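Local coordinates for ZINC phosphodiesterase ELAC protein 1 (Homo sapiens, PDB 3ZWF) that works as a two-zinc phosphodiesterase with some tRNA 3'-processing endonuclease activity, and removes 2',3'-cyclic phosphates from tRNAs during their repair, at residues L269-A274 with V308-S313; L276-M281 with S290-A295; T4-G9 with A21-C26. One frame throughout, in Å; residues are numbered along the deposited sequence.

Contact 3 comes first along the chain and closes before contact 1 opens. Contact 2 is nested inside the loop that contact 1 closes. Contacts 1 and 3 lie in the two facing mixed sheets of the metallo-beta-lactamase fold, with centres about 11 Å apart. They meet where Val308 packs on Phe5 and where Phe312 N probably makes a backbone hydrogen bond to Thr8 O. Contact 2 lies farther out, on the helical layer beside the sheet of contact 1. Its centre is about 11 Å from that of contact 1 and about 22 Å from that of contact 3. The crossover from strand 269-273 through helices 281-286 and 292-301 returns to strand 306-310, which leads to zinc ligand His311.

Contact 1. Residues L269-A274 with V308-S313; sequences LLIHEA and VLTHFS. With ZN (zinc ion), chain D.
Val308 N donates to Leu270 O at 2.8 Å, the shortest polar bond between 269-274 and 308-313. It opens a parallel strand pair, part of a beta-alpha-beta crossover in the metallo-beta-lactamase fold; helix 292-301 lies on the connection. Next, His272 N bonds to Val308 O, Thr310 N to His272 O, and Ala274 N to Thr310 O. Ile271 and Val308 share one face of the sheet, turned to strand 2-5. There Leu269 CD1 touches Val308 CG2 at 3.7 Å. The Ile271 CG2 branch, set anti to the backbone N, crosses to Thr310 CG2, also at 3.7 Å. His272 and Leu309 share the other face, under helix 292-301. At chi1 -160° the His272 ring leans toward its own carbonyl side, and ND1 donates, in the ring plane, to a lone pair of Glu273 O at 2.8 Å, a bond within 269-274. Glu273 CB meets His311 CB at 3.8 Å. Glu273 OE1 bonds to Thr275 OG1 and Ser290 N, and OE2 to His289 and Cys252; Thr275 OG1 also bonds to His311 ND1, which probably helps position the ring. Asp64, His65 and Asp251 bind the same zinc as His311. His311 NE2 lies 2.2 Å from the zinc, and water 1 is another ligand.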
loop_
_atom_site.group_PDB
_atom_site.type_symbol
_atom_site.label_atom_id
_atom_site.label_comp_id
_atom_site.label_asym_id
_atom_site.label_seq_id
_atom_site.Cartn_x
_atom_site.Cartn_y
_atom_site.Cartn_z
ATOM N N LEU A 269 12.868 -9.377 25.003
ATOM C CA LEU A 269 13.112 -8.481 23.886
ATOM C C LEU A 269 12.111 -7.336 23.962
ATOM O O LEU A 269 10.906 -7.561 24.109
ATOM C CB LEU A 269 13.001 -9.249 22.587
ATOM C CG LEU A 269 13.632 -8.517 21.394
ATOM C CD1 LEU A 269 15.135 -8.654 21.508
ATOM C CD2 LEU A 269 13.128 -9.015 20.041
ATOM N N LEU A 270 12.616 -6.117 23.896
ATOM C CA LEU A 270 11.806 -4.912 23.844
ATOM C C LEU A 270 12.123 -4.168 22.532
ATOM O O LEU A 270 13.265 -3.783 22.317
ATOM C CB LEU A 270 12.102 -4.008 25.034
ATOM C CG LEU A 270 11.492 -2.606 25.048
ATOM C CD1 LEU A 270 10.000 -2.678 24.969
ATOM C CD2 LEU A 270 11.912 -1.923 26.358
ATOM N N ILE A 271 11.112 -4.011 21.685
ATOM C CA ILE A 271 11.225 -3.295 20.374
ATOM C C ILE A 271 10.595 -1.912 20.521
ATOM O O ILE A 271 9.431 -1.773 20.922
ATOM C CB ILE A 271 10.571 -4.048 19.251
ATOM C CG1 ILE A 271 11.151 -5.458 19.137
ATOM C CG2 ILE A 271 10.650 -3.207 17.897
ATOM C CD1 ILE A 271 10.494 -6.249 18.028
ATOM N N HIS A 272 11.417 -0.896 20.310
ATOM C CA HIS A 272 11.041 0.489 20.559
ATOM C C HIS A 272 11.508 1.360 19.373
ATOM O O HIS A 272 12.574 1.152 18.817
ATOM C CB HIS A 272 11.703 0.975 21.864
ATOM C CG HIS A 272 11.064 2.180 22.477
ATOM N ND1 HIS A 272 11.105 3.433 21.893
ATOM C CD2 HIS A 272 10.425 2.336 23.669
ATOM C CE1 HIS A 272 10.450 4.286 22.674
ATOM N NE2 HIS A 272 10.037 3.651 23.754
ATOM N N GLU A 273 10.704 2.363 19.045
ATOM C CA GLU A 273 11.183 3.337 18.050
ATOM C C GLU A 273 12.300 4.268 18.547
ATOM O O GLU A 273 12.463 4.556 19.728
ATOM C CB GLU A 273 10.049 4.211 17.543
ATOM C CG GLU A 273 9.477 5.167 18.573
ATOM C CD GLU A 273 9.179 6.500 17.916
ATOM O OE1 GLU A 273 10.148 7.218 17.560
ATOM O OE2 GLU A 273 7.996 6.788 17.678
ATOM N N ALA A 274 13.115 4.699 17.613
ATOM C CA ALA A 274 14.043 5.810 17.841
ATOM C C ALA A 274 14.155 6.602 16.546
ATOM O O ALA A 274 15.138 6.483 15.824
ATOM C CB ALA A 274 15.417 5.328 18.286
ATOM N N VAL A 308 15.791 -3.409 21.150
ATOM C CA VAL A 308 15.986 -3.278 19.699
ATOM C C VAL A 308 15.315 -1.985 19.279
ATOM O O VAL A 308 14.124 -1.795 19.479
ATOM C CB VAL A 308 15.401 -4.453 18.892
ATOM C CG1 VAL A 308 15.736 -4.264 17.359
ATOM C CG2 VAL A 308 15.908 -5.767 19.400
ATOM N N LEU A 309 16.094 -1.114 18.636
ATOM C CA LEU A 309 15.598 0.173 18.133
ATOM C C LEU A 309 15.267 0.037 16.652
ATOM O O LEU A 309 15.942 -0.680 15.912
ATOM C CB LEU A 309 16.666 1.254 18.335
ATOM C CG LEU A 309 17.050 1.508 19.829
ATOM C CD1 LEU A 309 18.004 2.657 19.905
ATOM C CD2 LEU A 309 15.819 1.788 20.672
ATOM N N THR A 310 14.185 0.703 16.294
ATOM C CA THR A 310 13.676 0.633 14.923
ATOM C C THR A 310 12.945 1.909 14.605
ATOM O O THR A 310 13.001 2.885 15.339
ATOM C CB THR A 310 12.831 -0.646 14.727
ATOM O OG1 THR A 310 12.595 -0.901 13.337
ATOM C CG2 THR A 310 11.504 -0.555 15.496
ATOM N N HIS A 311 12.325 1.938 13.414
ATOM C CA HIS A 311 11.580 3.128 12.954
ATOM C C HIS A 311 12.470 4.345 12.873
ATOM O O HIS A 311 12.140 5.409 13.360
ATOM C CB HIS A 311 10.349 3.404 13.850
ATOM C CG HIS A 311 9.310 4.302 13.256
ATOM N ND1 HIS A 311 9.301 5.669 13.432
ATOM C CD2 HIS A 311 8.159 4.007 12.601
ATOM C CE1 HIS A 311 8.239 6.187 12.842
ATOM N NE2 HIS A 311 7.508 5.194 12.370
ATOM N N PHE A 312 13.567 4.187 12.150
ATOM C CA PHE A 312 14.523 5.240 11.924
ATOM C C PHE A 312 14.157 6.200 10.792
ATOM O O PHE A 312 13.648 5.783 9.775
ATOM C CB PHE A 312 15.886 4.625 11.610
ATOM C CG PHE A 312 16.448 3.745 12.711
ATOM C CD1 PHE A 312 16.889 4.315 13.875
ATOM C CD2 PHE A 312 16.552 2.362 12.545
ATOM C CE1 PHE A 312 17.379 3.513 14.897
ATOM C CE2 PHE A 312 17.045 1.544 13.554
ATOM C CZ PHE A 312 17.498 2.124 14.712
ATOM N N SER A 313 14.355 7.492 11.045
ATOM C CA SER A 313 14.173 8.521 10.042
ATOM C C SER A 313 14.877 8.088 8.740
ATOM O O SER A 313 16.022 7.585 8.750
ATOM C CB SER A 313 14.740 9.862 10.527
ATOM O OG SER A 313 14.623 10.854 9.500
HETATM ZN ZN ZN D . 5.389 5.604 11.976
HETATM O O HOH W 1 3.431 6.521 11.824
#

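Contact 2. Residues L276-M281 with S290-A295; sequences LDDAQM and STPQMA
Asp278 turns CG beside its backbone N (chi1 -69°), and Thr291 holds OG1 between its backbone N and carbonyl carbon (chi1 68°). These torsions bring Asp278 OD1 to the start of helix 292-301, where Thr291 is the N-cap residue. OD1 accepts two hydrogen bonds. Gln293 N, in the first turn, reaches the syn lone pair of Asp278 OD1 at 2.8 Å, with an N-H...O angle of 165°. Thr291 OG1 donates to the anti lone pair of Asp278 OD1 at 2.7 Å. Together these bonds to one oxygen probably fix the rotation of the carboxylate. Gln293 CB also packs beside it, 3.3 Å from Asp278 OD1. Pro292 CD lies 3.2 Å from Leu276 O, and Thr291 CA makes a CA-H...O contact with the same oxygen. Below the cap, Met281 runs across Thr291 at about a right angle, and the bend at its chi3 leaves Met281 CE 3.4 Å from Thr291 OG1. Met281 CG lies 3.9 Å from Met294 SD. The contact ties the loop before helix 281-286 to the next helix of the outer layer. A carboxylate facing the N-terminal end of a helix and taking two donors would probably be stabilised in its ionised form.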
loop_
_atom_site.group_PDB
_atom_site.type_symbol
_atom_site.label_atom_id
_atom_site.label_comp_id
_atom_site.label_asym_id
_atom_site.label_seq_id
_atom_site.Cartn_x
_atom_site.Cartn_y
_atom_site.Cartn_z
ATOM N N LEU A 276 14.489 9.798 15.690
ATOM C CA LEU A 276 15.506 10.810 15.511
ATOM C C LEU A 276 16.584 10.622 16.570
ATOM O O LEU A 276 16.366 9.966 17.585
ATOM C CB LEU A 276 14.922 12.210 15.674
ATOM C CG LEU A 276 13.893 12.639 14.649
ATOM C CD1 LEU A 276 13.412 14.051 14.944
ATOM C CD2 LEU A 276 14.579 12.556 13.291
ATOM N N ASP A 277 17.728 11.222 16.314
ATOM C CA ASP A 277 18.836 11.166 17.258
ATOM C C ASP A 277 18.564 12.103 18.433
ATOM O O ASP A 277 17.675 12.968 18.386
ATOM C CB ASP A 277 20.159 11.523 16.596
ATOM C CG ASP A 277 20.125 12.883 15.965
ATOM O OD1 ASP A 277 19.514 13.016 14.887
ATOM O OD2 ASP A 277 20.644 13.830 16.578
ATOM N N ASP A 278 19.312 11.923 19.499
ATOM C CA ASP A 278 19.034 12.644 20.763
ATOM C C ASP A 278 19.130 14.158 20.645
ATOM O O ASP A 278 18.439 14.872 21.348
ATOM C CB ASP A 278 19.996 12.202 21.878
ATOM C CG ASP A 278 19.759 10.782 22.332
ATOM O OD1 ASP A 278 18.633 10.306 22.299
ATOM O OD2 ASP A 278 20.729 10.128 22.756
ATOM N N ALA A 279 20.011 14.643 19.780
ATOM C CA ALA A 279 20.138 16.088 19.551
ATOM C C ALA A 279 18.827 16.706 19.005
ATOM O O ALA A 279 18.602 17.902 19.118
ATOM C CB ALA A 279 21.287 16.363 18.608
ATOM N N GLN A 280 17.979 15.878 18.413
ATOM C CA GLN A 280 16.649 16.334 17.901
ATOM C C GLN A 280 15.473 15.908 18.773
ATOM O O GLN A 280 14.343 15.724 18.283
ATOM C CB GLN A 280 16.431 15.836 16.482
ATOM C CG GLN A 280 17.564 16.196 15.517
ATOM C CD GLN A 280 17.193 15.957 14.068
ATOM O OE1 GLN A 280 17.686 15.038 13.418
ATOM N NE2 GLN A 280 16.315 16.774 13.570
ATOM N N MET A 281 15.720 15.798 20.072
ATOM C CA MET A 281 14.709 15.334 21.020
ATOM C C MET A 281 13.470 16.228 20.992
ATOM O O MET A 281 12.359 15.718 21.037
ATOM C CB MET A 281 15.251 15.270 22.436
ATOM C CG MET A 281 14.332 14.531 23.393
ATOM S SD MET A 281 15.054 14.270 25.028
ATOM C CE MET A 281 16.383 13.115 24.661
ATOM N N SER A 290 10.310 9.244 19.728
ATOM C CA SER A 290 11.394 9.035 20.714
ATOM C C SER A 290 12.770 9.097 20.065
ATOM O O SER A 290 12.958 8.927 18.842
ATOM C CB SER A 290 11.216 7.677 21.366
ATOM O OG SER A 290 10.062 7.651 22.168
ATOM N N THR A 291 13.748 9.325 20.916
ATOM C CA THR A 291 15.145 9.276 20.516
ATOM C C THR A 291 15.820 8.094 21.257
ATOM O O THR A 291 15.194 7.456 22.114
ATOM C CB THR A 291 15.854 10.583 20.863
ATOM O OG1 THR A 291 15.954 10.697 22.280
ATOM C CG2 THR A 291 15.114 11.793 20.270
ATOM N N PRO A 292 17.083 7.771 20.910
ATOM C CA PRO A 292 17.638 6.594 21.567
ATOM C C PRO A 292 17.744 6.699 23.097
ATOM O O PRO A 292 17.531 5.708 23.780
ATOM C CB PRO A 292 19.028 6.489 20.957
ATOM C CG PRO A 292 18.842 7.027 19.558
ATOM C CD PRO A 292 17.909 8.183 19.749
ATOM N N GLN A 293 18.037 7.889 23.600
ATOM C CA GLN A 293 18.114 8.055 25.066
ATOM C C GLN A 293 16.752 7.830 25.725
ATOM O O GLN A 293 16.659 7.293 26.815
ATOM C CB GLN A 293 18.684 9.408 25.443
ATOM C CG GLN A 293 18.962 9.541 26.973
ATOM C CD GLN A 293 19.815 8.424 27.615
ATOM O OE1 GLN A 293 19.325 7.681 28.517
ATOM N NE2 GLN A 293 21.082 8.334 27.210
ATOM N N MET A 294 15.677 8.207 25.039
ATOM C CA MET A 294 14.330 8.032 25.623
ATOM C C MET A 294 13.975 6.553 25.667
ATOM O O MET A 294 13.443 6.040 26.688
ATOM C CB MET A 294 13.263 8.801 24.822
ATOM C CG MET A 294 13.452 10.303 24.864
ATOM S SD MET A 294 12.474 11.163 23.614
ATOM C CE MET A 294 10.797 10.595 24.033
ATOM N N ALA A 295 14.328 5.851 24.595
ATOM C CA ALA A 295 14.075 4.417 24.502
ATOM C C ALA A 295 14.904 3.654 25.557
ATOM O O ALA A 295 14.397 2.753 26.227
ATOM C CB ALA A 295 14.379 3.893 23.107
#

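Contact 3. Residues T4-G9 with A21-C26; sequences TFLGTG and AVVLRC. With EDO (1,2-ethanediol), chain G.
Ala21 O accepts from two donors in the neighbouring segment 4-9, Leu6 N at 2.8 Å and Gly7 N at 3.1 Å. This is a classic beta bulge, which shifts the register by one residue as the chain turns a corner at Leu6. Gly7 N lies in the carbonyl plane on a lone pair, while Leu6 N is tilted 31° from that plane. Beyond the bulge, Ala21 N reaches Gly7 O only weakly, at 3.4 Å. On the other side, Thr4 and Val23 form a regular antiparallel hydrogen-bonded pair. Thr4 N donates to Val23 O at 2.8 Å, and Val23 N returns a bond of the same length to Thr4 O. Water 2 probably donates to Val23 O at 3.0 Å, but it has more acceptors in reach than protons to give. Thr4 OG1 bonds to this water and, at 2.6 Å, to O2 of a 1,2-ethanediol, probably from the crystallisation liquor. Leu6 O is satisfied by Gln42 NE2, and Arg25 NE by a salt bridge to Asp2. Leu6 CD1 crosses to Val23 CG2 at 3.7 Å. In one of two Val22 conformers, chi1 of -164° puts Val22 CG1 over a face of the Phe5 ring, 4.1 Å from its centroid, a tentative CH-pi contact. Strand 21-26 lies between 2-5 and 29-33, and 2-5 also pairs with 354-356. Leu6 packs on Leu43 and Ala21 on Thr39 of helix 39-45.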
loop_
_atom_site.group_PDB
_atom_site.type_symbol
_atom_site.label_atom_id
_atom_site.label_comp_id
_atom_site.label_asym_id
_atom_site.label_seq_id
_atom_site.Cartn_x
_atom_site.Cartn_y
_atom_site.Cartn_z
ATOM N N THR A 4 11.567 -11.352 13.111
ATOM C CA THR A 4 12.102 -10.925 11.829
ATOM C C THR A 4 11.619 -9.509 11.490
ATOM O O THR A 4 10.419 -9.257 11.406
ATOM C CB THR A 4 11.666 -11.868 10.683
ATOM O OG1 THR A 4 12.129 -13.194 10.933
ATOM C CG2 THR A 4 12.225 -11.370 9.310
ATOM N N PHE A 5 12.554 -8.595 11.298
ATOM C CA PHE A 5 12.232 -7.226 10.878
ATOM C C PHE A 5 12.015 -7.154 9.389
ATOM O O PHE A 5 12.908 -7.446 8.615
ATOM C CB PHE A 5 13.322 -6.262 11.326
ATOM C CG PHE A 5 13.380 -6.128 12.811
ATOM C CD1 PHE A 5 14.070 -7.062 13.544
ATOM C CD2 PHE A 5 12.642 -5.152 13.494
ATOM C CE1 PHE A 5 14.101 -7.014 14.951
ATOM C CE2 PHE A 5 12.668 -5.116 14.933
ATOM C CZ PHE A 5 13.388 -6.029 15.621
ATOM N N LEU A 6 10.848 -6.709 8.962
ATOM C CA LEU A 6 10.556 -6.541 7.554
ATOM C C LEU A 6 10.761 -5.094 7.081
ATOM O O LEU A 6 11.215 -4.843 5.954
ATOM C CB LEU A 6 9.164 -7.052 7.191
ATOM C CG LEU A 6 8.970 -8.554 7.443
ATOM C CD1 LEU A 6 7.530 -8.966 7.375
ATOM C CD2 LEU A 6 9.832 -9.436 6.525
ATOM N N GLY A 7 10.429 -4.156 7.948
ATOM C CA GLY A 7 10.614 -2.749 7.685
ATOM C C GLY A 7 10.942 -2.003 8.947
ATOM O O GLY A 7 10.230 -2.122 10.006
ATOM N N THR A 8 11.990 -1.223 8.838
ATOM C CA THR A 8 12.657 -0.559 9.961
ATOM C C THR A 8 12.687 0.956 9.791
ATOM O O THR A 8 13.334 1.643 10.543
ATOM C CB THR A 8 14.043 -1.112 10.158
ATOM O OG1 THR A 8 14.885 -0.886 8.988
ATOM C CG2 THR A 8 13.977 -2.650 10.442
ATOM N N GLY A 9 12.007 1.475 8.765
ATOM C CA GLY A 9 12.017 2.900 8.568
ATOM C C GLY A 9 10.817 3.625 9.137
ATOM O O GLY A 9 9.706 3.051 9.308
ATOM N N ALA A 21 6.994 -3.135 9.923
ATOM C CA ALA A 21 6.488 -4.505 9.977
ATOM C C ALA A 21 7.543 -5.401 10.645
ATOM O O ALA A 21 8.719 -5.368 10.278
ATOM C CB ALA A 21 6.155 -5.036 8.622
ATOM N N VAL A 22 7.078 -6.185 11.596
ATOM C CA VAL A 22 7.928 -7.148 12.312
ATOM C C VAL A 22 7.118 -8.419 12.494
ATOM O O VAL A 22 5.929 -8.345 12.847
ATOM C CB VAL A 22 8.349 -6.671 13.741
ATOM C CG1 VAL A 22 9.537 -7.532 14.246
ATOM C CG2 VAL A 22 8.671 -5.177 13.776
ATOM N N VAL A 23 7.742 -9.577 12.286
ATOM C CA VAL A 23 7.087 -10.876 12.485
ATOM C C VAL A 23 7.689 -11.655 13.647
ATOM O O VAL A 23 8.884 -11.853 13.722
ATOM C CB VAL A 23 7.111 -11.740 11.215
ATOM C CG1 VAL A 23 6.603 -13.133 11.478
ATOM C CG2 VAL A 23 6.273 -11.075 10.130
ATOM N N LEU A 24 6.814 -12.051 14.566
ATOM C CA LEU A 24 7.124 -12.998 15.620
ATOM C C LEU A 24 6.674 -14.403 15.191
ATOM O O LEU A 24 5.519 -14.642 14.790
ATOM C CB LEU A 24 6.424 -12.582 16.917
ATOM C CG LEU A 24 6.649 -13.492 18.126
ATOM C CD1 LEU A 24 8.122 -13.591 18.533
ATOM C CD2 LEU A 24 5.794 -12.952 19.279
ATOM N N ARG A 25 7.606 -15.336 15.295
ATOM C CA ARG A 25 7.394 -16.691 14.841
ATOM C C ARG A 25 7.608 -17.622 15.994
ATOM O O ARG A 25 8.603 -17.514 16.679
ATOM C CB ARG A 25 8.359 -17.013 13.703
ATOM C CG ARG A 25 7.979 -18.213 12.865
ATOM C CD ARG A 25 8.809 -18.316 11.602
ATOM N NE ARG A 25 10.248 -18.195 11.769
ATOM C CZ ARG A 25 11.132 -18.550 10.836
ATOM N NH1 ARG A 25 10.731 -19.061 9.678
ATOM N NH2 ARG A 25 12.434 -18.395 11.059
ATOM N N CYS A 26 6.633 -18.486 16.224
ATOM C CA CYS A 26 6.730 -19.574 17.196
ATOM C C CYS A 26 6.256 -20.861 16.537
ATOM O O CYS A 26 5.096 -20.969 16.149
ATOM C CB CYS A 26 5.884 -19.292 18.439
ATOM S SG CYS A 26 6.159 -17.684 19.223
HETATM C C1 EDO G . 13.631 -14.547 7.047
HETATM O O1 EDO G . 13.982 -13.187 7.321
HETATM C C2 EDO G . 13.669 -15.456 8.268
HETATM O O2 EDO G . 12.669 -15.095 9.202
HETATM O O HOH W 2 10.334 -14.255 12.691
#